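Local coordinates for protein Emp47p (form1) (Saccharomyces cerevisiae, PDB 2A6Y) that acts as a calcium-independent lectin-type cargo receptor that is involved in glycoprotein secretion and probably needed for Emp46p to leave the endoplasmic reticulum, at residues V193-G198 with L246-I251; S57-Q62 with N98-K103; S164-T169 with V180-K185. All coordinates share one frame; numbering follows the deposited sequence. Where two conformers were deposited one is given.

Contact 1 (V193-G198 with L246-I251); sequences VRFPSG and LITKYI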
loop_
_atom_site.group_PDB
_atom_site.type_symbol
_atom_site.label_atom_id
_atom_site.label_comp_id
_atom_site.label_asym_id
_atom_site.label_seq_id
_atom_site.Cartn_x
_atom_site.Cartn_y
_atom_site.Cartn_z
ATOM N N VAL A 193 1.108 8.145 15.204
ATOM C CA VAL A 193 1.263 6.720 14.940
ATOM C C VAL A 193 2.607 6.228 15.409
ATOM O O VAL A 193 3.630 6.808 15.068
ATOM C CB VAL A 193 1.133 6.434 13.429
ATOM C CG1 VAL A 193 1.374 4.958 13.081
ATOM C CG2 VAL A 193 -0.260 6.877 13.026
ATOM N N ARG A 194 2.554 5.143 16.199
ATOM C CA ARG A 194 3.783 4.637 16.823
ATOM C C ARG A 194 3.913 3.176 16.440
ATOM O O ARG A 194 3.164 2.348 16.982
ATOM C CB ARG A 194 3.806 4.786 18.347
ATOM C CG ARG A 194 3.549 6.204 18.850
ATOM C CD ARG A 194 4.541 7.227 18.341
ATOM N NE ARG A 194 4.058 8.600 18.283
ATOM C CZ ARG A 194 3.616 9.274 19.330
ATOM N NH1 ARG A 194 3.577 8.745 20.554
ATOM N NH2 ARG A 194 3.187 10.530 19.214
ATOM N N PHE A 195 4.806 2.873 15.513
ATOM C CA PHE A 195 5.036 1.464 15.176
ATOM C C PHE A 195 6.110 0.901 16.083
ATOM O O PHE A 195 7.204 1.469 16.187
ATOM C CB PHE A 195 5.555 1.344 13.745
ATOM C CG PHE A 195 4.654 1.825 12.635
ATOM C CD1 PHE A 195 3.411 1.247 12.440
ATOM C CD2 PHE A 195 5.084 2.852 11.810
ATOM C CE1 PHE A 195 2.583 1.685 11.405
ATOM C CE2 PHE A 195 4.248 3.300 10.798
ATOM C CZ PHE A 195 3.017 2.727 10.607
ATOM N N PRO A 196 5.883 -0.213 16.751
ATOM C CA PRO A 196 6.971 -0.737 17.604
ATOM C C PRO A 196 8.072 -1.365 16.781
ATOM O O PRO A 196 7.820 -1.804 15.645
ATOM C CB PRO A 196 6.252 -1.827 18.424
ATOM C CG PRO A 196 5.178 -2.298 17.433
ATOM C CD PRO A 196 4.656 -1.027 16.799
ATOM N N SER A 197 9.284 -1.443 17.362
ATOM C CA SER A 197 10.285 -2.212 16.622
ATOM C C SER A 197 9.832 -3.664 16.533
ATOM O O SER A 197 9.251 -4.226 17.477
ATOM C CB SER A 197 11.642 -2.133 17.298
ATOM O OG SER A 197 11.788 -0.785 17.714
ATOM N N GLY A 198 10.128 -4.257 15.362
ATOM C CA GLY A 198 9.592 -5.571 15.066
ATOM C C GLY A 198 9.765 -5.863 13.587
ATOM O O GLY A 198 10.389 -5.037 12.907
ATOM N N LEU A 246 4.688 -6.041 21.646
ATOM C CA LEU A 246 4.380 -4.671 21.282
ATOM C C LEU A 246 3.574 -4.634 19.998
ATOM O O LEU A 246 3.808 -5.439 19.102
ATOM C CB LEU A 246 5.674 -3.875 21.167
ATOM C CG LEU A 246 6.498 -3.856 22.470
ATOM C CD1 LEU A 246 7.413 -2.645 22.514
ATOM C CD2 LEU A 246 5.570 -3.887 23.677
ATOM N N ILE A 247 2.649 -3.684 19.985
ATOM C CA ILE A 247 1.710 -3.494 18.868
ATOM C C ILE A 247 1.607 -2.027 18.510
ATOM O O ILE A 247 1.984 -1.160 19.310
ATOM C CB ILE A 247 0.316 -4.022 19.221
ATOM C CG1 ILE A 247 -0.350 -3.300 20.405
ATOM C CG2 ILE A 247 0.350 -5.533 19.476
ATOM C CD1 ILE A 247 -1.692 -3.888 20.781
ATOM N N THR A 248 1.114 -1.791 17.299
ATOM C CA THR A 248 0.935 -0.396 16.861
ATOM C C THR A 248 0.052 0.390 17.797
ATOM O O THR A 248 -0.955 -0.148 18.277
ATOM C CB THR A 248 0.339 -0.422 15.444
ATOM O OG1 THR A 248 1.297 -1.071 14.588
ATOM C CG2 THR A 248 0.175 0.982 14.874
ATOM N N LYS A 249 0.421 1.649 18.035
ATOM C CA LYS A 249 -0.344 2.513 18.906
ATOM C C LYS A 249 -0.692 3.800 18.172
ATOM O O LYS A 249 0.050 4.246 17.292
ATOM C CB LYS A 249 0.448 2.924 20.148
ATOM C CG LYS A 249 0.606 1.796 21.158
ATOM C CD LYS A 249 1.376 2.403 22.345
ATOM C CE LYS A 249 2.074 3.662 21.852
ATOM N NZ LYS A 249 3.222 4.170 22.659
ATOM N N TYR A 250 -1.799 4.360 18.565
ATOM C CA TYR A 250 -2.267 5.669 18.105
ATOM C C TYR A 250 -2.379 6.509 19.372
ATOM O O TYR A 250 -3.234 6.227 20.213
ATOM C CB TYR A 250 -3.601 5.576 17.401
ATOM C CG TYR A 250 -4.017 6.823 16.663
ATOM C CD1 TYR A 250 -3.397 7.205 15.498
ATOM C CD2 TYR A 250 -5.050 7.640 17.112
ATOM C CE1 TYR A 250 -3.747 8.324 14.783
ATOM C CE2 TYR A 250 -5.414 8.774 16.420
ATOM C CZ TYR A 250 -4.764 9.136 15.256
ATOM O OH TYR A 250 -5.154 10.282 14.572
ATOM N N ILE A 251 -1.503 7.479 19.508
ATOM C CA ILE A 251 -1.404 8.236 20.757
ATOM C C ILE A 251 -2.083 9.578 20.611
ATOM O O ILE A 251 -3.176 9.805 21.165
ATOM C CB ILE A 251 0.106 8.321 21.070
ATOM C CG1 ILE A 251 0.735 6.928 21.238
ATOM C CG2 ILE A 251 0.420 9.203 22.262
ATOM C CD1 ILE A 251 1.879 6.927 22.224
HETATM O O HOH W 1 3.734 1.360 19.527
#
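The Phe195 ring meets Thr248 at its edge. Thr248 OG1 lies in the ring plane, 3.8 Å from Phe195 CD1. Val193 CG1, two residues earlier in the same segment, lies over one face of the ring. Tyr170 and Phe93 meet the Phe195 ring edge-to-face. The Tyr250 ring is also met at its edge, where Val193 CG2 sits 4.0 Å from Tyr250 CD1. The contact belongs to the beta sandwich of the legume-like lectin fold. Here the short strand 249-250, at the end of the modelled chain, pairs antiparallel with strand 185-194 and forms one border of its sheet. Arg194 and Lys249 are the hydrogen-bonded pair. Arg194 N donates to Lys249 O at 2.9 Å, and Lys249 N returns a bond to Arg194 O at 3.0 Å. Val193 and Tyr250 are the non-hydrogen-bonded pair. Their side chains share one face of the sheet, and both touch Leu133 of the opposite sheet.

The opposite face carries Arg194 and Lys249. Arg194 CG stands anti to the carbonyl carbon (chi1 -54°) and lies 3.8 Å from Ile251 CG1; the two side chains cross at about a right angle. The guanidinium is held by its own strand, through a bond from Arg194 NH2 to Arg191 O.

Beyond the strand, Pro196 packs closely on the incoming chain, with Pro196 CB 3.5 Å from Leu246 CB. Thr248 OG1 is hydrogen-bonded to Asp113, which ties this segment to a neighbouring loop. A water donates both its protons here, to Arg194 O at 2.8 Å and to Ile247 O at 3.1 Å.

Contact 2 (S57-Q62 with N98-K103); sequences SLWLKQ and NIPRDK. With SO4 (sulfate ion), chain C; SO4 (sulfate ion), chain B.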
loop_
_atom_site.group_PDB
_atom_site.type_symbol
_atom_site.label_atom_id
_atom_site.label_comp_id
_atom_site.label_asym_id
_atom_site.label_seq_id
_atom_site.Cartn_x
_atom_site.Cartn_y
_atom_site.Cartn_z
ATOM N N SER A 57 -2.404 -9.854 -5.317
ATOM C CA SER A 57 -1.526 -9.382 -4.248
ATOM C C SER A 57 -0.078 -9.421 -4.730
ATOM O O SER A 57 0.254 -10.200 -5.615
ATOM C CB SER A 57 -1.691 -10.206 -2.969
ATOM O OG SER A 57 -1.357 -11.581 -3.265
ATOM N N LEU A 58 0.733 -8.591 -4.084
ATOM C CA LEU A 58 2.168 -8.563 -4.326
ATOM C C LEU A 58 2.851 -8.268 -2.989
ATOM O O LEU A 58 2.651 -7.157 -2.507
ATOM C CB LEU A 58 2.433 -7.508 -5.397
ATOM C CG LEU A 58 3.908 -7.240 -5.703
ATOM C CD1 LEU A 58 4.532 -8.472 -6.351
ATOM C CD2 LEU A 58 4.033 -5.987 -6.601
ATOM N N TRP A 59 3.609 -9.225 -2.466
ATOM C CA TRP A 59 4.218 -9.043 -1.169
ATOM C C TRP A 59 5.709 -9.345 -1.217
ATOM O O TRP A 59 6.121 -10.256 -1.944
ATOM C CB TRP A 59 3.630 -10.022 -0.115
ATOM C CG TRP A 59 2.224 -9.733 0.299
ATOM C CD1 TRP A 59 1.077 -10.247 -0.255
ATOM C CD2 TRP A 59 1.816 -8.858 1.373
ATOM N NE1 TRP A 59 -0.024 -9.735 0.410
ATOM C CE2 TRP A 59 0.400 -8.883 1.416
ATOM C CE3 TRP A 59 2.511 -8.064 2.309
ATOM C CZ2 TRP A 59 -0.316 -8.128 2.361
ATOM C CZ3 TRP A 59 1.770 -7.331 3.223
ATOM C CH2 TRP A 59 0.370 -7.371 3.251
ATOM N N LEU A 60 6.527 -8.669 -0.425
ATOM C CA LEU A 60 7.915 -9.094 -0.214
ATOM C C LEU A 60 7.959 -10.440 0.506
ATOM O O LEU A 60 7.154 -10.686 1.461
ATOM C CB LEU A 60 8.651 -8.016 0.612
ATOM C CG LEU A 60 9.124 -6.888 -0.330
ATOM C CD1 LEU A 60 9.198 -5.576 0.410
ATOM C CD2 LEU A 60 10.469 -7.277 -0.934
ATOM N N LYS A 61 8.874 -11.324 0.113
ATOM C CA LYS A 61 8.980 -12.654 0.711
ATOM C C LYS A 61 9.536 -12.643 2.130
ATOM O O LYS A 61 9.205 -13.520 2.906
ATOM C CB LYS A 61 9.894 -13.509 -0.173
ATOM C CG LYS A 61 9.269 -13.916 -1.508
ATOM C CD LYS A 61 10.214 -14.912 -2.214
ATOM C CE LYS A 61 9.619 -15.391 -3.563
ATOM N NZ LYS A 61 10.652 -16.225 -4.288
ATOM N N GLN A 62 10.390 -11.632 2.409
ATOM C CA GLN A 62 11.021 -11.569 3.717
ATOM C C GLN A 62 10.520 -10.376 4.520
ATOM O O GLN A 62 10.242 -9.321 3.941
ATOM C CB GLN A 62 12.542 -11.405 3.530
ATOM C CG GLN A 62 13.179 -12.565 2.786
ATOM C CD GLN A 62 13.008 -13.978 3.325
ATOM O OE1 GLN A 62 13.066 -14.980 2.569
ATOM N NE2 GLN A 62 12.785 -14.147 4.624
ATOM N N ASN A 98 5.053 -13.689 8.885
ATOM C CA ASN A 98 5.043 -14.236 7.533
ATOM C C ASN A 98 4.162 -13.297 6.717
ATOM O O ASN A 98 3.572 -12.350 7.307
ATOM C CB ASN A 98 4.449 -15.658 7.467
ATOM C CG ASN A 98 4.894 -16.560 8.613
ATOM O OD1 ASN A 98 4.210 -16.845 9.601
ATOM N ND2 ASN A 98 6.135 -17.006 8.552
ATOM N N ILE A 99 4.020 -13.525 5.431
ATOM C CA ILE A 99 2.991 -12.750 4.671
ATOM C C ILE A 99 1.657 -12.869 5.380
ATOM O O ILE A 99 1.340 -13.970 5.846
ATOM C CB ILE A 99 2.974 -13.261 3.219
ATOM C CG1 ILE A 99 4.242 -12.840 2.493
ATOM C CG2 ILE A 99 1.716 -12.759 2.480
ATOM C CD1 ILE A 99 4.402 -13.501 1.126
ATOM N N PRO A 100 0.880 -11.820 5.536
ATOM C CA PRO A 100 -0.356 -11.967 6.300
ATOM C C PRO A 100 -1.274 -13.017 5.705
ATOM O O PRO A 100 -1.418 -13.089 4.485
ATOM C CB PRO A 100 -0.976 -10.558 6.236
ATOM C CG PRO A 100 0.254 -9.677 6.165
ATOM C CD PRO A 100 1.107 -10.413 5.151
ATOM N N ARG A 101 -1.882 -13.845 6.574
ATOM C CA ARG A 101 -2.731 -14.921 6.069
ATOM C C ARG A 101 -4.086 -14.438 5.600
ATOM O O ARG A 101 -4.717 -15.051 4.713
ATOM C CB ARG A 101 -2.974 -15.898 7.241
ATOM C CG ARG A 101 -1.674 -16.572 7.711
ATOM C CD ARG A 101 -2.005 -17.415 8.952
ATOM N NE ARG A 101 -2.346 -16.431 10.011
ATOM C CZ ARG A 101 -2.688 -16.796 11.245
ATOM N NH1 ARG A 101 -2.716 -18.109 11.540
ATOM N NH2 ARG A 101 -2.987 -15.874 12.157
ATOM N N ASP A 102 -4.608 -13.388 6.240
ATOM C CA ASP A 102 -6.014 -13.021 6.015
ATOM C C ASP A 102 -6.160 -12.190 4.735
ATOM O O ASP A 102 -5.308 -11.358 4.422
ATOM C CB ASP A 102 -6.545 -12.260 7.236
ATOM C CG ASP A 102 -8.030 -12.010 7.112
ATOM O OD1 ASP A 102 -8.871 -12.839 7.538
ATOM O OD2 ASP A 102 -8.364 -10.938 6.546
ATOM N N LYS A 103 -7.218 -12.438 3.979
ATOM C CA LYS A 103 -7.447 -11.784 2.678
ATOM C C LYS A 103 -8.817 -11.135 2.616
ATOM O O LYS A 103 -9.360 -10.927 1.515
ATOM C CB LYS A 103 -7.264 -12.795 1.533
ATOM C CG LYS A 103 -5.841 -13.331 1.568
ATOM C CD LYS A 103 -5.324 -13.930 0.298
ATOM C CE LYS A 103 -3.864 -14.286 0.481
ATOM N NZ LYS A 103 -2.991 -13.424 -0.461
HETATM S S SO4 C . -2.694 -12.669 10.066
HETATM O O1 SO4 C . -1.708 -13.625 9.406
HETATM O O2 SO4 C . -3.604 -12.045 9.001
HETATM O O3 SO4 C . -3.477 -13.388 11.113
HETATM O O4 SO4 C . -1.880 -11.621 10.741
HETATM S S SO4 B . 10.352 -14.568 6.917
HETATM O O1 SO4 B . 11.364 -15.520 6.321
HETATM O O2 SO4 B . 9.165 -14.551 6.074
HETATM O O3 SO4 B . 10.014 -15.046 8.254
HETATM O O4 SO4 B . 11.027 -13.257 7.057
HETATM O O HOH W 2 -2.793 -10.729 0.450
#
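Trp59 receives Ile99 and Pro100 on one face of its indole. Ile99 CG2 stands over the five-membered ring, 3.8 Å from its centroid and 13° off the normal. Pro100 CD stands over the six-membered ring, 3.6 Å from its centroid and 11° off the normal. Both are CH-pi contacts. The contact sits in the beta sandwich of the legume-like lectin fold. The loop after strand 88-95 runs alongside strand 55-66 in nearly the opposite direction, with no direct hydrogen bond between the two segments.

Ile99 uses both of its branches. CG2, set anti to the backbone N (the CG1 branch has chi1 -70°), reaches the ring. CG1 comes up to the strand backbone, 3.8 Å from Leu60 O. That carbonyl is itself hydrogen-bonded by Arg201 of strand 198-207.

The polar edge of the indole is joined to the loop by one water. It accepts from Trp59 NE1 and from Lys103 NZ, each at 2.9 Å. The lysine ammonium is fixed in turn by a salt bridge to Glu37, which also holds Ser57 OG. One carboxylate on strand 33-37 therefore serves both segments. Outside the two segments, Trp92 meets the Trp59 ring and Pro109 touches Pro100.

Two sulfate ions, probably from the crystallisation liquor, lie at the margins. One has a weak bond from Gln62 NE2 and is also held by Arg201 and Gly63 N. The other is gripped by Arg101 and by Asp102 N, with Asn111 as a further donor. Arg101 N and Arg101 NE both point to its O1, at 2.8 and 2.9 Å, and Arg101 NH2 reaches its O3 at 2.7 Å.

Contact 3 (S164-T169 with V180-K185); sequences STIRVT and VQVDNK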
loop_
_atom_site.group_PDB
_atom_site.type_symbol
_atom_site.label_atom_id
_atom_site.label_comp_id
_atom_site.label_asym_id
_atom_site.label_seq_id
_atom_site.Cartn_x
_atom_site.Cartn_y
_atom_site.Cartn_z
ATOM N N SER A 164 0.950 7.240 -10.701
ATOM C CA SER A 164 1.119 8.073 -9.525
ATOM C C SER A 164 2.144 7.483 -8.553
ATOM O O SER A 164 2.236 6.257 -8.501
ATOM C CB SER A 164 -0.201 8.191 -8.764
ATOM O OG SER A 164 -1.237 8.887 -9.463
ATOM N N THR A 165 2.857 8.330 -7.804
ATOM C CA THR A 165 3.782 7.783 -6.834
ATOM C C THR A 165 3.350 8.183 -5.430
ATOM O O THR A 165 3.244 9.386 -5.151
ATOM C CB THR A 165 5.215 8.292 -7.071
ATOM O OG1 THR A 165 5.679 7.794 -8.329
ATOM C CG2 THR A 165 6.155 7.734 -6.022
ATOM N N ILE A 166 3.153 7.170 -4.598
ATOM C CA ILE A 166 2.890 7.424 -3.165
ATOM C C ILE A 166 4.168 7.222 -2.371
ATOM O O ILE A 166 4.772 6.143 -2.447
ATOM C CB ILE A 166 1.770 6.500 -2.665
ATOM C CG1 ILE A 166 0.444 6.712 -3.370
ATOM C CG2 ILE A 166 1.657 6.635 -1.141
ATOM C CD1 ILE A 166 -0.578 5.618 -3.014
ATOM N N ARG A 167 4.547 8.275 -1.641
ATOM C CA ARG A 167 5.759 8.191 -0.840
ATOM C C ARG A 167 5.345 8.202 0.626
ATOM O O ARG A 167 4.660 9.126 1.051
ATOM C CB ARG A 167 6.720 9.360 -1.104
ATOM C CG ARG A 167 7.918 9.290 -0.149
ATOM C CD ARG A 167 8.810 10.519 -0.262
ATOM N NE ARG A 167 9.347 10.661 -1.604
ATOM C CZ ARG A 167 9.987 11.639 -2.195
ATOM N NH1 ARG A 167 10.323 12.802 -1.620
ATOM N NH2 ARG A 167 10.351 11.463 -3.476
ATOM N N VAL A 168 5.743 7.172 1.368
ATOM C CA VAL A 168 5.470 7.037 2.778
ATOM C C VAL A 168 6.807 7.181 3.499
ATOM O O VAL A 168 7.722 6.412 3.223
ATOM C CB VAL A 168 4.873 5.643 3.090
ATOM C CG1 VAL A 168 4.501 5.538 4.562
ATOM C CG2 VAL A 168 3.656 5.395 2.175
ATOM N N THR A 169 6.893 8.159 4.395
ATOM C CA THR A 169 8.096 8.305 5.214
ATOM C C THR A 169 7.731 8.135 6.676
ATOM O O THR A 169 6.710 8.658 7.151
ATOM C CB THR A 169 8.740 9.683 4.953
ATOM O OG1 THR A 169 8.982 9.881 3.557
ATOM C CG2 THR A 169 10.061 9.772 5.687
ATOM N N VAL A 180 2.678 11.023 4.219
ATOM C CA VAL A 180 2.222 10.356 3.007
ATOM C C VAL A 180 2.092 11.453 1.947
ATOM O O VAL A 180 1.399 12.433 2.173
ATOM C CB VAL A 180 0.890 9.613 3.201
ATOM C CG1 VAL A 180 0.381 9.011 1.887
ATOM C CG2 VAL A 180 1.054 8.521 4.258
ATOM N N GLN A 181 2.785 11.256 0.826
ATOM C CA GLN A 181 2.756 12.192 -0.286
ATOM C C GLN A 181 2.259 11.495 -1.531
ATOM O O GLN A 181 2.513 10.307 -1.698
ATOM C CB GLN A 181 4.163 12.743 -0.585
ATOM C CG GLN A 181 4.640 13.661 0.561
ATOM C CD GLN A 181 6.135 13.896 0.360
ATOM O OE1 GLN A 181 6.963 13.124 0.810
ATOM N NE2 GLN A 181 6.447 14.947 -0.351
ATOM N N VAL A 182 1.597 12.209 -2.421
ATOM C CA VAL A 182 1.187 11.729 -3.740
ATOM C C VAL A 182 1.844 12.664 -4.748
ATOM O O VAL A 182 1.576 13.874 -4.682
ATOM C CB VAL A 182 -0.319 11.796 -3.916
ATOM C CG1 VAL A 182 -0.700 11.360 -5.339
ATOM C CG2 VAL A 182 -1.002 10.878 -2.901
ATOM N N ASP A 183 2.709 12.124 -5.607
ATOM C CA ASP A 183 3.490 12.951 -6.506
ATOM C C ASP A 183 4.112 14.172 -5.825
ATOM O O ASP A 183 4.028 15.292 -6.334
ATOM C CB ASP A 183 2.549 13.396 -7.633
ATOM C CG ASP A 183 2.124 12.173 -8.436
ATOM O OD1 ASP A 183 2.809 11.131 -8.401
ATOM O OD2 ASP A 183 1.075 12.292 -9.115
ATOM N N ASN A 184 4.714 13.906 -4.676
ATOM C CA ASN A 184 5.460 14.889 -3.922
ATOM C C ASN A 184 4.549 15.943 -3.298
ATOM O O ASN A 184 5.103 16.895 -2.750
ATOM C CB ASN A 184 6.567 15.586 -4.762
ATOM C CG ASN A 184 7.637 14.682 -5.313
ATOM O OD1 ASN A 184 8.170 13.790 -4.660
ATOM N ND2 ASN A 184 8.050 14.826 -6.567
ATOM N N LYS A 185 3.240 15.855 -3.313
ATOM C CA LYS A 185 2.414 16.794 -2.548
ATOM C C LYS A 185 1.976 16.067 -1.274
ATOM O O LYS A 185 1.548 14.905 -1.383
ATOM C CB LYS A 185 1.162 17.262 -3.290
ATOM C CG LYS A 185 1.480 18.117 -4.501
ATOM C CD LYS A 185 0.230 18.523 -5.283
ATOM C CE LYS A 185 0.573 19.328 -6.520
ATOM N NZ LYS A 185 1.206 18.435 -7.545
HETATM O O HOH W 3 5.224 11.259 -3.813
HETATM O O HOH W 4 10.771 13.253 -6.365
HETATM O O HOH W 5 6.466 10.999 2.594
#
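Ile166 packs beside Val180 on the buried side of this contact. The two side chains point the same way, and Ile166 CG2 lies 4.1 Å from Val180 CG1. Val182 continues this apolar face at a looser spacing. Val119 touches Ile166 and Leu117 touches Val180, both from strand 115-120 of the other sheet.

The backbone between the segments is closely knit. Arg167 and Gln181 form a hydrogen-bonded pair. Arg167 N donates to Gln181 O at 2.9 Å, and Gln181 N to Arg167 O at 2.8 Å. Thr165 O accepts from Asp183 N at 2.8 Å. The Arg167-Gln181 pair joins the two strands of an antiparallel beta hairpin, 164-171 and 177-182, within the eight-stranded sheet of the lectin beta sandwich. The Asp183 bond carries the ladder into the turn. This type I' turn, from Val182 to Lys185, leads the chain into the next strand. Asp183 lies in it with a positive phi, and its carboxylate reaches back to strand 164-171. Thr165 N donates to Asp183 OD1 at 2.9 Å, on the syn side and 28° out of the carboxylate plane. Thr165 thus has its N-H and its carbonyl both bonded to one residue.

The face with Arg167 and Gln181 is polar and hydrated, and more open toward Arg167 and the turn. Arg167 starts extended (chi1 175°) and runs alongside Gln181, with Arg167 CD 3.4 Å from Gln181 OE1. The guanidinium and amide planes stand nearly perpendicular. Asn184 OD1 lies over one face of the guanidinium, too badly angled for a hydrogen bond with Arg167 NH2. The charge finds its partner in Glu73, as a salt bridge. At the turn a water donates to Thr165 O and accepts from Asn184 N, the latter at 2.8 Å.

How the contacts relate
Contacts 1 and 3 belong to the same sheet, on its successive strands 164-171, 177-182, 185-194 and 249-250. Their centres are 22 Å apart. Contact 2 involves the other sheet and a loop, and lies across the chain's centre from contact 3. It is the most buried of the three and rests on CH-pi packing, with polar links made through water and a shared carboxylate. Contacts 1 and 3 are partly buried and built on antiparallel backbone bonds, each with an apolar face toward the opposite sheet and a polar face away from it. Contact 1 is the most peripheral, about 18 Å from the chain's centre, and closes a sheet border with the final strand.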